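Local structure of toxin protein (Yersinia entomophaga, 6AQK) at residues P17-Q22 and S92-A97; S31-A36 and D75-V80; A118-E123 and T196-L201; M162-L167 and R205-N210. The protein is probably an ADP-ribosyltransferase, forming the C-terminal toxic domain of an RHS-type protein and modifying its target with ADP-ribose. All coordinates share one frame; numbering follows the deposited sequence.

Contact 1 of 4, residues P17-Q22 and S92-A97; sequences PALYKQ and SGYHSA
P17 and Y94 carry the closest backbone approach, with CA atoms 8.0 Å apart, a gap spanned by the side chain of Y94. Residues 17-22 run from a loop into the short helix 19-23, where Y20 N bonds back to P17 O; residues 92-97 are a loop that turns at S92-G93 and is extended from Y94 on. Y94 reaches across, its CG beside the backbone N and anti to the carbonyl carbon (chi1 -66°), which carries the ring across to P17, A18 and L19. P17 CB lies 3.7 Å from Y94 CE1, and L19 CB stands 4.1 Å from Y94 CE2, so proline and leucine flank the outer end of the ring at its two ortho carbons, both meeting it obliquely. The loop lies between helix 74-90 and strand 101-106, so the contact ties the N-terminal end of the helical part of the chain to the connection leading into the central mixed sheet. At the tip, L19 N gives a weak hydrogen bond of 3.3 Å to Y94 OH, bent to 154°. The stronger polar partner of this hydroxyl is E90 OE1, at the end of helix 74-90, which also accepts from A18 N; one carboxylate thus holds both the phenol and the backbone beside it. Around the ring, W91 meets Y94 edge-to-face, and the side chains of V174 and E176 also pack on Y94.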
loop_
_atom_site.group_PDB
_atom_site.type_symbol
_atom_site.label_atom_id
_atom_site.label_comp_id
_atom_site.label_asym_id
_atom_site.label_seq_id
_atom_site.Cartn_x
_atom_site.Cartn_y
_atom_site.Cartn_z
ATOM N N PRO A 17 11.798 8.059 14.360
ATOM C CA PRO A 17 11.085 6.869 13.868
ATOM C C PRO A 17 11.822 6.084 12.796
ATOM O O PRO A 17 12.343 6.648 11.831
ATOM C CB PRO A 17 9.827 7.470 13.305
ATOM C CG PRO A 17 9.527 8.634 14.218
ATOM C CD PRO A 17 10.889 9.213 14.539
ATOM N N ALA A 18 11.974 4.787 13.020
ATOM C CA ALA A 18 12.510 3.903 12.041
ATOM C C ALA A 18 11.712 3.930 10.766
ATOM O O ALA A 18 12.268 3.656 9.692
ATOM C CB ALA A 18 12.572 2.498 12.607
ATOM N N LEU A 19 10.431 4.285 10.863
ATOM C CA LEU A 19 9.631 4.470 9.637
ATOM C C LEU A 19 10.273 5.379 8.565
ATOM O O LEU A 19 10.100 5.108 7.353
ATOM C CB LEU A 19 8.224 4.957 9.973
ATOM C CG LEU A 19 7.169 5.084 8.933
ATOM C CD1 LEU A 19 7.028 3.728 8.270
ATOM C CD2 LEU A 19 5.832 5.461 9.559
ATOM N N TYR A 20 11.003 6.437 8.982
ATOM C CA TYR A 20 11.677 7.312 8.023
ATOM C C TYR A 20 12.588 6.531 7.087
ATOM O O TYR A 20 12.696 6.892 5.892
ATOM C CB TYR A 20 12.567 8.348 8.688
ATOM C CG TYR A 20 11.845 9.537 9.267
ATOM C CD1 TYR A 20 11.347 10.565 8.461
ATOM C CD2 TYR A 20 11.786 9.711 10.637
ATOM C CE1 TYR A 20 10.704 11.660 9.062
ATOM C CE2 TYR A 20 11.153 10.776 11.231
ATOM C CZ TYR A 20 10.618 11.736 10.475
ATOM O OH TYR A 20 10.036 12.723 11.193
ATOM N N LYS A 21 13.327 5.565 7.621
ATOM C CA LYS A 21 14.187 4.704 6.782
ATOM C C LYS A 21 13.490 4.029 5.589
ATOM O O LYS A 21 14.076 3.906 4.523
ATOM C CB LYS A 21 14.975 3.657 7.598
ATOM C CG LYS A 21 16.003 4.246 8.582
ATOM C CD LYS A 21 16.549 3.163 9.501
ATOM N N GLN A 22 12.236 3.620 5.753
ATOM C CA GLN A 22 11.492 2.988 4.700
ATOM C C GLN A 22 10.924 3.992 3.682
ATOM O O GLN A 22 10.642 3.635 2.542
ATOM C CB GLN A 22 10.310 2.272 5.392
ATOM C CG GLN A 22 9.461 1.448 4.488
ATOM C CD GLN A 22 8.281 2.132 3.890
ATOM O OE1 GLN A 22 7.900 3.230 4.249
ATOM N NE2 GLN A 22 7.678 1.453 2.894
ATOM N N SER A 92 3.174 1.468 18.274
ATOM C CA SER A 92 2.180 1.997 19.241
ATOM C C SER A 92 2.550 3.402 19.720
ATOM O O SER A 92 1.675 4.127 20.096
ATOM C CB SER A 92 1.905 1.004 20.377
ATOM O OG SER A 92 2.928 1.151 21.321
ATOM N N GLY A 93 3.839 3.789 19.658
ATOM C CA GLY A 93 4.325 5.100 20.080
ATOM C C GLY A 93 4.171 6.167 18.989
ATOM O O GLY A 93 4.398 7.311 19.263
ATOM N N TYR A 94 3.790 5.802 17.742
ATOM C CA TYR A 94 3.573 6.778 16.676
ATOM C C TYR A 94 2.252 7.489 16.822
ATOM O O TYR A 94 1.331 6.927 17.371
ATOM C CB TYR A 94 3.641 6.039 15.317
ATOM C CG TYR A 94 4.980 5.459 14.942
ATOM C CD1 TYR A 94 6.172 5.838 15.550
ATOM C CD2 TYR A 94 5.055 4.529 13.861
ATOM C CE1 TYR A 94 7.407 5.310 15.131
ATOM C CE2 TYR A 94 6.265 4.031 13.428
ATOM C CZ TYR A 94 7.439 4.408 14.058
ATOM O OH TYR A 94 8.605 3.843 13.585
ATOM N N HIS A 95 2.127 8.698 16.280
ATOM C CA HIS A 95 0.955 9.516 16.462
ATOM C C HIS A 95 -0.169 8.901 15.612
ATOM O O HIS A 95 -0.019 8.826 14.385
ATOM C CB HIS A 95 1.238 10.950 15.966
ATOM C CG HIS A 95 2.253 11.727 16.769
ATOM N ND1 HIS A 95 3.602 11.714 16.477
ATOM C CD2 HIS A 95 2.102 12.629 17.776
ATOM C CE1 HIS A 95 4.240 12.541 17.287
ATOM N NE2 HIS A 95 3.355 13.112 18.082
ATOM N N SER A 96 -1.280 8.514 16.219
ATOM C CA SER A 96 -2.359 7.886 15.453
ATOM C C SER A 96 -3.024 8.953 14.668
ATOM O O SER A 96 -3.161 10.089 15.140
ATOM C CB SER A 96 -3.380 7.235 16.358
ATOM O OG SER A 96 -2.827 6.076 16.939
ATOM N N ALA A 97 -3.429 8.638 13.450
ATOM C CA ALA A 97 -4.163 9.632 12.662
ATOM C C ALA A 97 -5.572 9.646 13.200
ATOM O O ALA A 97 -6.054 8.609 13.568
ATOM C CB ALA A 97 -4.159 9.258 11.186
#

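Contact 2 of 4, residues S31-A36 and D75-V80; sequences SSFTIA and DKFIEV
F33 takes V80 over one ring face and meets F77 obliquely at CE2 and CZ, joining two helices, 27-39 and 74-90, in the helical part of this probable ADP-ribosyltransferase domain. The contact is purely apolar, with no hydrogen bond across it. V80 CG1 sits over the F33 ring in a CH-pi contact, 3.8 Å from the centroid and 25° off the ring normal, displaced toward the side of CD2. That methyl is anti to its own backbone N (chi1 170°), the position that lets it reach over the ring while CG2 turns elsewhere. F77 comes in from the preceding turn of the same helix: its CD1 is 3.8 Å from F33 CE2, and its CE1 is 4.0 Å from F33 CZ. The two ring planes make 34° with their centroids 5.7 Å apart, an oblique meeting. Both phenylalanines are buried. Further out, helix 51-63 closes the cluster: F54 and W58 each meet F33 edge-to-face, F54 also meets F77, and I48 from the preceding loop touches both phenylalanines. On a more polar side of helix 74-90, K76 pairs with E26 in a salt bridge and lies against the Y29 ring in a cation-pi contact. Within its own helix K76 has a second acidic partner one turn on, a long, weak salt bridge of 3.4 Å from K76 NZ to E79 OE1.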
loop_
_atom_site.group_PDB
_atom_site.type_symbol
_atom_site.label_atom_id
_atom_site.label_comp_id
_atom_site.label_asym_id
_atom_site.label_seq_id
_atom_site.Cartn_x
_atom_site.Cartn_y
_atom_site.Cartn_z
ATOM N N SER A 31 10.674 -1.606 -0.416
ATOM C CA SER A 31 9.617 -2.035 -1.301
ATOM C C SER A 31 9.954 -3.397 -1.960
ATOM O O SER A 31 9.154 -4.320 -1.947
ATOM C CB SER A 31 9.364 -0.993 -2.384
ATOM O OG SER A 31 8.225 -1.416 -3.113
ATOM N N SER A 32 11.162 -3.520 -2.499
ATOM C CA SER A 32 11.570 -4.736 -3.128
ATOM C C SER A 32 11.691 -5.940 -2.161
ATOM O O SER A 32 11.402 -7.112 -2.549
ATOM C CB SER A 32 12.844 -4.471 -3.965
ATOM O OG SER A 32 13.960 -4.189 -3.150
ATOM N N PHE A 33 12.072 -5.674 -0.911
ATOM C CA PHE A 33 12.127 -6.677 0.120
ATOM C C PHE A 33 10.663 -7.224 0.381
ATOM O O PHE A 33 10.461 -8.459 0.448
ATOM C CB PHE A 33 12.654 -6.081 1.396
ATOM C CG PHE A 33 12.937 -7.064 2.522
ATOM C CD1 PHE A 33 11.921 -7.495 3.420
ATOM C CD2 PHE A 33 14.228 -7.453 2.790
ATOM C CE1 PHE A 33 12.206 -8.383 4.450
ATOM C CE2 PHE A 33 14.512 -8.307 3.833
ATOM C CZ PHE A 33 13.495 -8.783 4.665
ATOM N N THR A 34 9.679 -6.348 0.490
ATOM C CA THR A 34 8.353 -6.814 0.834
ATOM C C THR A 34 7.722 -7.486 -0.384
ATOM O O THR A 34 6.916 -8.430 -0.214
ATOM C CB THR A 34 7.453 -5.746 1.493
ATOM O OG1 THR A 34 7.223 -4.617 0.622
ATOM C CG2 THR A 34 8.047 -5.274 2.822
ATOM N N ILE A 35 8.083 -7.029 -1.573
ATOM C CA ILE A 35 7.694 -7.748 -2.777
ATOM C C ILE A 35 8.277 -9.149 -2.753
ATOM O O ILE A 35 7.552 -10.135 -3.047
ATOM C CB ILE A 35 8.028 -6.982 -4.018
ATOM C CG1 ILE A 35 7.094 -5.734 -4.090
ATOM C CG2 ILE A 35 7.878 -7.849 -5.252
ATOM C CD1 ILE A 35 7.486 -4.785 -5.172
ATOM N N ALA A 36 9.550 -9.266 -2.416
ATOM C CA ALA A 36 10.138 -10.637 -2.320
ATOM C C ALA A 36 9.430 -11.517 -1.360
ATOM O O ALA A 36 9.215 -12.698 -1.679
ATOM C CB ALA A 36 11.579 -10.603 -2.009
ATOM N N ASP A 75 24.391 -8.159 4.323
ATOM C CA ASP A 75 24.363 -6.958 5.219
ATOM C C ASP A 75 23.101 -6.103 5.021
ATOM O O ASP A 75 22.512 -5.591 5.986
ATOM C CB ASP A 75 25.560 -6.007 5.008
ATOM C CG ASP A 75 26.899 -6.644 5.386
ATOM O OD1 ASP A 75 26.912 -7.587 6.203
ATOM O OD2 ASP A 75 27.936 -6.201 4.848
ATOM N N LYS A 76 22.719 -5.904 3.773
ATOM C CA LYS A 76 21.585 -5.083 3.531
ATOM C C LYS A 76 20.344 -5.872 3.987
ATOM O O LYS A 76 19.388 -5.292 4.558
ATOM C CB LYS A 76 21.566 -4.647 2.081
ATOM C CG LYS A 76 20.694 -3.473 1.772
ATOM C CD LYS A 76 21.273 -2.226 2.362
ATOM C CE LYS A 76 20.439 -1.028 1.976
ATOM N NZ LYS A 76 21.059 0.230 2.465
ATOM N N PHE A 77 20.408 -7.208 3.839
ATOM C CA PHE A 77 19.321 -8.083 4.287
ATOM C C PHE A 77 19.096 -7.878 5.766
ATOM O O PHE A 77 17.964 -7.705 6.224
ATOM C CB PHE A 77 19.611 -9.581 3.992
ATOM C CG PHE A 77 18.554 -10.512 4.546
ATOM C CD1 PHE A 77 17.397 -10.755 3.842
ATOM C CD2 PHE A 77 18.702 -11.087 5.794
ATOM C CE1 PHE A 77 16.382 -11.557 4.382
ATOM C CE2 PHE A 77 17.711 -11.886 6.338
ATOM C CZ PHE A 77 16.543 -12.124 5.630
ATOM N N ILE A 78 20.183 -7.927 6.534
ATOM C CA ILE A 78 20.075 -7.776 7.993
ATOM C C ILE A 78 19.578 -6.400 8.387
ATOM O O ILE A 78 18.745 -6.291 9.286
ATOM C CB ILE A 78 21.401 -8.147 8.711
ATOM C CG1 ILE A 78 21.709 -9.641 8.501
ATOM C CG2 ILE A 78 21.294 -7.845 10.208
ATOM C CD1 ILE A 78 20.694 -10.606 9.108
ATOM N N GLU A 79 20.055 -5.368 7.690
ATOM C CA GLU A 79 19.625 -4.014 7.994
ATOM C C GLU A 79 18.087 -3.820 7.795
ATOM O O GLU A 79 17.385 -3.257 8.683
ATOM C CB GLU A 79 20.448 -3.040 7.187
ATOM C CG GLU A 79 20.170 -1.545 7.383
ATOM C CD GLU A 79 20.739 -0.711 6.230
ATOM O OE1 GLU A 79 21.668 -1.144 5.527
ATOM O OE2 GLU A 79 20.253 0.401 5.997
ATOM N N VAL A 80 17.601 -4.268 6.641
ATOM C CA VAL A 80 16.205 -4.108 6.262
ATOM C C VAL A 80 15.311 -4.906 7.224
ATOM O O VAL A 80 14.344 -4.389 7.738
ATOM C CB VAL A 80 15.971 -4.412 4.788
ATOM C CG1 VAL A 80 14.435 -4.465 4.512
ATOM C CG2 VAL A 80 16.723 -3.401 3.900
#

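Contact 3 of 4, residues A118-E123 and T196-L201; sequences AEFINE and TSLQYL
The F120 ring has L198 over one face and strand backbone at its edge. L198 CB stands 3.7 Å from the ring centroid, only 7° off the normal, a nearly central CH-pi contact, while Q199 C and Y200 N lie near the ring plane at the rim, with F120 CE2 3.6 Å from Q199 C. Here helix 115-124 packs on strand 192-200 of the central mixed sheet; the axes of 118-123 and 196-200 approach to 9.5 Å at a crossing angle of -29°, roughly in the same direction. F120 CG is anti to the backbone N (chi1 179°), which carries the ring out from the helix to the strand. L198 and Y200 both direct their CB atoms to the helix, whereas Q199 faces the other side of the sheet. Beyond CB the Y200 ring continues past F120, and its OH bonds to K127 O. Y220 and K133 of the adjoining strands also touch F120. On the same face as L198 CB, L198 CD1 reaches back to F120 CB at 3.6 Å.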
loop_
_atom_site.group_PDB
_atom_site.type_symbol
_atom_site.label_atom_id
_atom_site.label_comp_id
_atom_site.label_asym_id
_atom_site.label_seq_id
_atom_site.Cartn_x
_atom_site.Cartn_y
_atom_site.Cartn_z
ATOM N N ALA A 118 -7.521 -8.155 -10.264
ATOM C CA ALA A 118 -7.213 -8.543 -11.659
ATOM C C ALA A 118 -8.491 -9.067 -12.376
ATOM O O ALA A 118 -8.832 -8.662 -13.485
ATOM C CB ALA A 118 -6.102 -9.608 -11.687
ATOM N N GLU A 119 -9.194 -9.929 -11.683
ATOM C CA GLU A 119 -10.457 -10.512 -12.176
ATOM C C GLU A 119 -11.486 -9.467 -12.490
ATOM O O GLU A 119 -12.092 -9.464 -13.601
ATOM C CB GLU A 119 -11.001 -11.489 -11.134
ATOM C CG GLU A 119 -12.367 -12.125 -11.432
ATOM C CD GLU A 119 -12.275 -13.308 -12.370
ATOM O OE1 GLU A 119 -12.576 -14.448 -11.936
ATOM O OE2 GLU A 119 -11.867 -13.111 -13.533
ATOM N N PHE A 120 -11.661 -8.554 -11.530
ATOM C CA PHE A 120 -12.674 -7.529 -11.650
ATOM C C PHE A 120 -12.301 -6.637 -12.796
ATOM O O PHE A 120 -13.165 -6.293 -13.598
ATOM C CB PHE A 120 -12.851 -6.763 -10.335
ATOM C CG PHE A 120 -13.876 -5.667 -10.426
ATOM C CD1 PHE A 120 -15.241 -5.996 -10.327
ATOM C CD2 PHE A 120 -13.507 -4.321 -10.598
ATOM C CE1 PHE A 120 -16.230 -4.993 -10.439
ATOM C CE2 PHE A 120 -14.506 -3.303 -10.673
ATOM C CZ PHE A 120 -15.867 -3.669 -10.594
ATOM N N ILE A 121 -11.020 -6.255 -12.895
ATOM C CA ILE A 121 -10.545 -5.426 -14.016
ATOM C C ILE A 121 -10.784 -6.120 -15.352
ATOM O O ILE A 121 -11.345 -5.507 -16.290
ATOM C CB ILE A 121 -9.027 -5.093 -13.892
ATOM C CG1 ILE A 121 -8.844 -4.112 -12.713
ATOM C CG2 ILE A 121 -8.468 -4.520 -15.182
ATOM C CD1 ILE A 121 -7.396 -3.772 -12.338
ATOM N N ASN A 122 -10.335 -7.361 -15.445
ATOM C CA ASN A 122 -10.604 -8.179 -16.649
ATOM C C ASN A 122 -12.073 -8.232 -17.035
ATOM O O ASN A 122 -12.359 -8.087 -18.200
ATOM C CB ASN A 122 -10.030 -9.601 -16.542
ATOM C CG ASN A 122 -8.483 -9.609 -16.639
ATOM O OD1 ASN A 122 -7.859 -8.715 -17.240
ATOM N ND2 ASN A 122 -7.868 -10.592 -16.008
ATOM N N GLU A 123 -12.982 -8.418 -16.088
ATOM C CA GLU A 123 -14.409 -8.474 -16.428
ATOM C C GLU A 123 -15.009 -7.108 -16.797
ATOM O O GLU A 123 -16.032 -7.057 -17.490
ATOM C CB GLU A 123 -15.225 -9.044 -15.288
ATOM C CG GLU A 123 -14.839 -10.459 -14.839
ATOM C CD GLU A 123 -15.422 -10.833 -13.474
ATOM O OE1 GLU A 123 -16.226 -10.036 -12.934
ATOM O OE2 GLU A 123 -15.085 -11.932 -12.937
ATOM N N THR A 196 -14.721 -4.137 0.939
ATOM C CA THR A 196 -16.161 -4.191 0.876
ATOM C C THR A 196 -16.776 -3.993 -0.482
ATOM O O THR A 196 -17.930 -4.414 -0.694
ATOM C CB THR A 196 -16.808 -3.218 1.859
ATOM O OG1 THR A 196 -16.488 -1.885 1.473
ATOM C CG2 THR A 196 -16.209 -3.449 3.248
ATOM N N SER A 197 -16.071 -3.380 -1.423
ATOM C CA SER A 197 -16.688 -3.070 -2.731
ATOM C C SER A 197 -15.621 -2.796 -3.769
ATOM O O SER A 197 -14.596 -2.116 -3.441
ATOM C CB SER A 197 -17.522 -1.792 -2.607
ATOM O OG SER A 197 -18.209 -1.694 -3.818
ATOM N N LEU A 198 -15.836 -3.257 -5.002
ATOM C CA LEU A 198 -15.022 -2.833 -6.151
ATOM C C LEU A 198 -15.953 -2.135 -7.077
ATOM O O LEU A 198 -17.092 -2.626 -7.272
ATOM C CB LEU A 198 -14.415 -3.980 -6.881
ATOM C CG LEU A 198 -13.684 -4.940 -5.977
ATOM C CD1 LEU A 198 -13.273 -6.111 -6.845
ATOM C CD2 LEU A 198 -12.524 -4.221 -5.264
ATOM N N GLN A 199 -15.530 -0.977 -7.566
ATOM C CA GLN A 199 -16.305 -0.212 -8.594
ATOM C C GLN A 199 -15.506 0.061 -9.845
ATOM O O GLN A 199 -14.312 0.427 -9.792
ATOM C CB GLN A 199 -16.736 1.148 -8.123
ATOM C CG GLN A 199 -17.496 1.174 -6.832
ATOM C CD GLN A 199 -17.883 2.616 -6.404
ATOM O OE1 GLN A 199 -18.024 2.832 -5.243
ATOM N NE2 GLN A 199 -18.057 3.600 -7.391
ATOM N N TYR A 200 -16.192 -0.012 -10.980
ATOM C CA TYR A 200 -15.611 0.337 -12.254
ATOM C C TYR A 200 -16.258 1.622 -12.763
ATOM O O TYR A 200 -17.481 1.819 -12.686
ATOM C CB TYR A 200 -15.825 -0.788 -13.291
ATOM C CG TYR A 200 -15.601 -0.332 -14.704
ATOM C CD1 TYR A 200 -14.311 -0.011 -15.170
ATOM C CD2 TYR A 200 -16.674 -0.166 -15.581
ATOM C CE1 TYR A 200 -14.095 0.409 -16.493
ATOM C CE2 TYR A 200 -16.471 0.259 -16.887
ATOM C CZ TYR A 200 -15.205 0.538 -17.349
ATOM O OH TYR A 200 -15.038 0.970 -18.621
ATOM N N LEU A 201 -15.423 2.453 -13.326
ATOM C CA LEU A 201 -15.817 3.783 -13.779
ATOM C C LEU A 201 -15.375 3.936 -15.215
ATOM O O LEU A 201 -14.163 4.115 -15.529
ATOM C CB LEU A 201 -15.206 4.871 -12.879
ATOM C CG LEU A 201 -15.706 5.044 -11.423
ATOM C CD1 LEU A 201 -14.801 6.026 -10.687
ATOM C CD2 LEU A 201 -17.168 5.457 -11.293
#

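Contact 4 of 4, residues M162-L167 and R205-N210; sequences MWHFDL and RSYMDN. With PT (platinum (II) ion), chain G.
H164 and Y207 meet rim to rim with their planes almost perpendicular, at 83°, joined by a hydrogen bond of 2.7 Å between H164 ND1 and Y207 OH. The bond is nearly straight (176°), and the hydroxyl lies in the plane of the imidazole at its edge. H164 CG is anti to the backbone N (chi1 -180°), bringing ND1 out from strand 161-167 toward the loop that precedes helix 211-214. M162, two residues earlier on the same side of the strand, crosses the tyrosine at about a right angle; its chain bends at the sulfur, and CE comes within 3.8 Å of Y207 CD2. M208 packs on its neighbour, with CG over the centre of one Y207 ring face, and M208 SD binds the platinum ion at 2.1 Å. In the same loop R205 NH2 forms a salt bridge of 2.9 Å with D209 OD1, while N210 caps the following helix. The contact thus fastens the loop before helix 211-214 to the central mixed sheet. F103 of strand 101-106 stacks on H164, and on the loop side Y214 of helix 211-214 meets Y207 edge-to-face. H164 NE2 also bonds to E101 OE2, so the imidazole is held at both ring nitrogens, by Y207 OH at ND1 and by the carboxylate at NE2, which fixes its rotation.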
loop_
_atom_site.group_PDB
_atom_site.type_symbol
_atom_site.label_atom_id
_atom_site.label_comp_id
_atom_site.label_asym_id
_atom_site.label_seq_id
_atom_site.Cartn_x
_atom_site.Cartn_y
_atom_site.Cartn_z
ATOM N N MET A 162 -8.052 3.925 -7.300
ATOM C CA MET A 162 -8.064 4.655 -6.054
ATOM C C MET A 162 -8.713 3.787 -4.977
ATOM O O MET A 162 -9.785 3.221 -5.179
ATOM C CB MET A 162 -8.817 5.981 -6.125
ATOM C CG MET A 162 -8.660 6.829 -4.873
ATOM S SD MET A 162 -9.764 8.301 -4.762
ATOM C CE MET A 162 -11.192 7.463 -4.155
ATOM N N TRP A 163 -8.084 3.706 -3.823
ATOM C CA TRP A 163 -8.712 3.137 -2.666
ATOM C C TRP A 163 -9.379 4.220 -1.824
ATOM O O TRP A 163 -8.848 5.296 -1.641
ATOM C CB TRP A 163 -7.670 2.479 -1.768
ATOM C CG TRP A 163 -6.699 1.510 -2.356
ATOM C CD1 TRP A 163 -5.658 1.778 -3.193
ATOM C CD2 TRP A 163 -6.602 0.066 -2.055
ATOM N NE1 TRP A 163 -4.929 0.634 -3.449
ATOM C CE2 TRP A 163 -5.472 -0.423 -2.763
ATOM C CE3 TRP A 163 -7.351 -0.832 -1.291
ATOM C CZ2 TRP A 163 -5.065 -1.747 -2.683
ATOM C CZ3 TRP A 163 -6.928 -2.139 -1.199
ATOM C CH2 TRP A 163 -5.813 -2.592 -1.930
ATOM N N HIS A 164 -10.536 3.891 -1.275
ATOM C CA HIS A 164 -11.226 4.762 -0.349
ATOM C C HIS A 164 -11.375 3.968 0.917
ATOM O O HIS A 164 -12.151 3.009 0.979
ATOM C CB HIS A 164 -12.594 5.152 -0.898
ATOM C CG HIS A 164 -13.355 6.055 0.004
ATOM N ND1 HIS A 164 -14.666 6.382 -0.218
ATOM C CD2 HIS A 164 -12.988 6.685 1.147
ATOM C CE1 HIS A 164 -15.075 7.206 0.731
ATOM N NE2 HIS A 164 -14.071 7.412 1.568
ATOM N N PHE A 165 -10.598 4.384 1.910
ATOM C CA PHE A 165 -10.503 3.729 3.210
ATOM C C PHE A 165 -11.401 4.387 4.229
ATOM O O PHE A 165 -11.370 5.593 4.426
ATOM C CB PHE A 165 -9.092 3.783 3.688
ATOM C CG PHE A 165 -8.169 2.898 2.877
ATOM C CD1 PHE A 165 -8.370 1.524 2.801
ATOM C CD2 PHE A 165 -7.096 3.442 2.212
ATOM C CE1 PHE A 165 -7.556 0.721 2.018
ATOM C CE2 PHE A 165 -6.317 2.658 1.425
ATOM C CZ PHE A 165 -6.500 1.327 1.357
ATOM N N ASP A 166 -12.234 3.551 4.818
ATOM C CA ASP A 166 -12.982 3.885 6.043
ATOM C C ASP A 166 -12.170 3.414 7.251
ATOM O O ASP A 166 -11.918 2.222 7.412
ATOM C CB ASP A 166 -14.355 3.190 5.950
ATOM C CG ASP A 166 -15.205 3.371 7.180
ATOM O OD1 ASP A 166 -14.915 4.265 7.996
ATOM O OD2 ASP A 166 -16.201 2.612 7.313
ATOM N N LEU A 167 -11.774 4.360 8.090
ATOM C CA LEU A 167 -10.928 4.021 9.247
ATOM C C LEU A 167 -11.799 3.654 10.448
ATOM O O LEU A 167 -12.450 4.485 10.952
ATOM C CB LEU A 167 -10.004 5.165 9.556
ATOM C CG LEU A 167 -8.694 5.167 8.790
ATOM C CD1 LEU A 167 -8.783 4.814 7.328
ATOM C CD2 LEU A 167 -7.947 6.472 9.024
ATOM N N ARG A 205 -16.315 9.254 -16.292
ATOM C CA ARG A 205 -17.125 9.081 -15.079
ATOM C C ARG A 205 -16.230 9.282 -13.849
ATOM O O ARG A 205 -15.011 9.039 -13.939
ATOM C CB ARG A 205 -17.740 7.694 -15.034
ATOM C CG ARG A 205 -18.695 7.390 -16.192
ATOM C CD ARG A 205 -19.903 8.339 -16.242
ATOM N NE ARG A 205 -20.678 8.306 -15.018
ATOM C CZ ARG A 205 -21.569 7.391 -14.671
ATOM N NH1 ARG A 205 -21.863 6.379 -15.473
ATOM N NH2 ARG A 205 -22.184 7.501 -13.486
ATOM N N SER A 206 -16.830 9.739 -12.750
ATOM C CA SER A 206 -16.092 10.055 -11.502
ATOM C C SER A 206 -16.694 9.313 -10.327
ATOM O O SER A 206 -17.919 9.123 -10.237
ATOM C CB SER A 206 -16.152 11.543 -11.190
ATOM O OG SER A 206 -15.709 12.336 -12.272
ATOM N N TYR A 207 -15.834 8.965 -9.373
ATOM C CA TYR A 207 -16.304 8.366 -8.135
ATOM C C TYR A 207 -17.383 9.273 -7.491
ATOM O O TYR A 207 -17.209 10.487 -7.419
ATOM C CB TYR A 207 -15.111 8.245 -7.172
ATOM C CG TYR A 207 -15.431 7.551 -5.871
ATOM C CD1 TYR A 207 -16.222 6.430 -5.825
ATOM C CD2 TYR A 207 -14.891 8.024 -4.683
ATOM C CE1 TYR A 207 -16.451 5.743 -4.636
ATOM C CE2 TYR A 207 -15.158 7.363 -3.474
ATOM C CZ TYR A 207 -15.930 6.242 -3.464
ATOM O OH TYR A 207 -16.157 5.614 -2.281
ATOM N N MET A 208 -18.496 8.657 -7.087
ATOM C CA MET A 208 -19.612 9.353 -6.485
ATOM C C MET A 208 -20.131 10.479 -7.412
ATOM O O MET A 208 -20.697 11.449 -6.930
ATOM C CB MET A 208 -19.208 9.976 -5.144
ATOM C CG MET A 208 -18.675 8.990 -4.118
ATOM S SD MET A 208 -19.516 9.174 -2.530
ATOM C CE MET A 208 -21.151 8.428 -2.923
ATOM N N ASP A 209 -19.835 10.408 -8.706
ATOM C CA ASP A 209 -20.180 11.470 -9.656
ATOM C C ASP A 209 -19.751 12.846 -9.174
ATOM O O ASP A 209 -20.447 13.822 -9.382
ATOM C CB ASP A 209 -21.687 11.398 -9.958
ATOM C CG ASP A 209 -22.118 10.024 -10.468
ATOM O OD1 ASP A 209 -21.519 9.514 -11.445
ATOM O OD2 ASP A 209 -23.073 9.446 -9.916
ATOM N N ASN A 210 -18.584 12.916 -8.540
ATOM C CA ASN A 210 -18.024 14.130 -8.024
ATOM C C ASN A 210 -16.655 14.363 -8.647
ATOM O O ASN A 210 -15.601 14.110 -8.039
ATOM C CB ASN A 210 -17.926 14.065 -6.497
ATOM C CG ASN A 210 -17.497 15.385 -5.846
ATOM O OD1 ASN A 210 -16.952 16.323 -6.476
ATOM N ND2 ASN A 210 -17.709 15.452 -4.525
HETATM PT PT PT G . -19.080 11.058 -1.712
#

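Overall arrangement
The contacts fall into two groups. Contact 2 lies within the helical part and contact 1 at its junction with the loop that leads to the sheet: helices 19-23 and 27-39 follow each other, contact 2 is nested in the loop that contact 1 closes, and their centres are 18 Å apart. Contacts 3 and 4 share the mixed sheet, with centres 13 Å apart, and touch directly, L201 CD1 lying 3.4 Å from Y207 N. Contact 2 lies across the chain's centre from both, 31 Å from contact 3 and 33 Å from contact 4 between centres. Bound platinum is scattered: besides the ion held by M208 in contact 4, others lie about 5 Å from the F77 side chain and about 6 Å from that of L198.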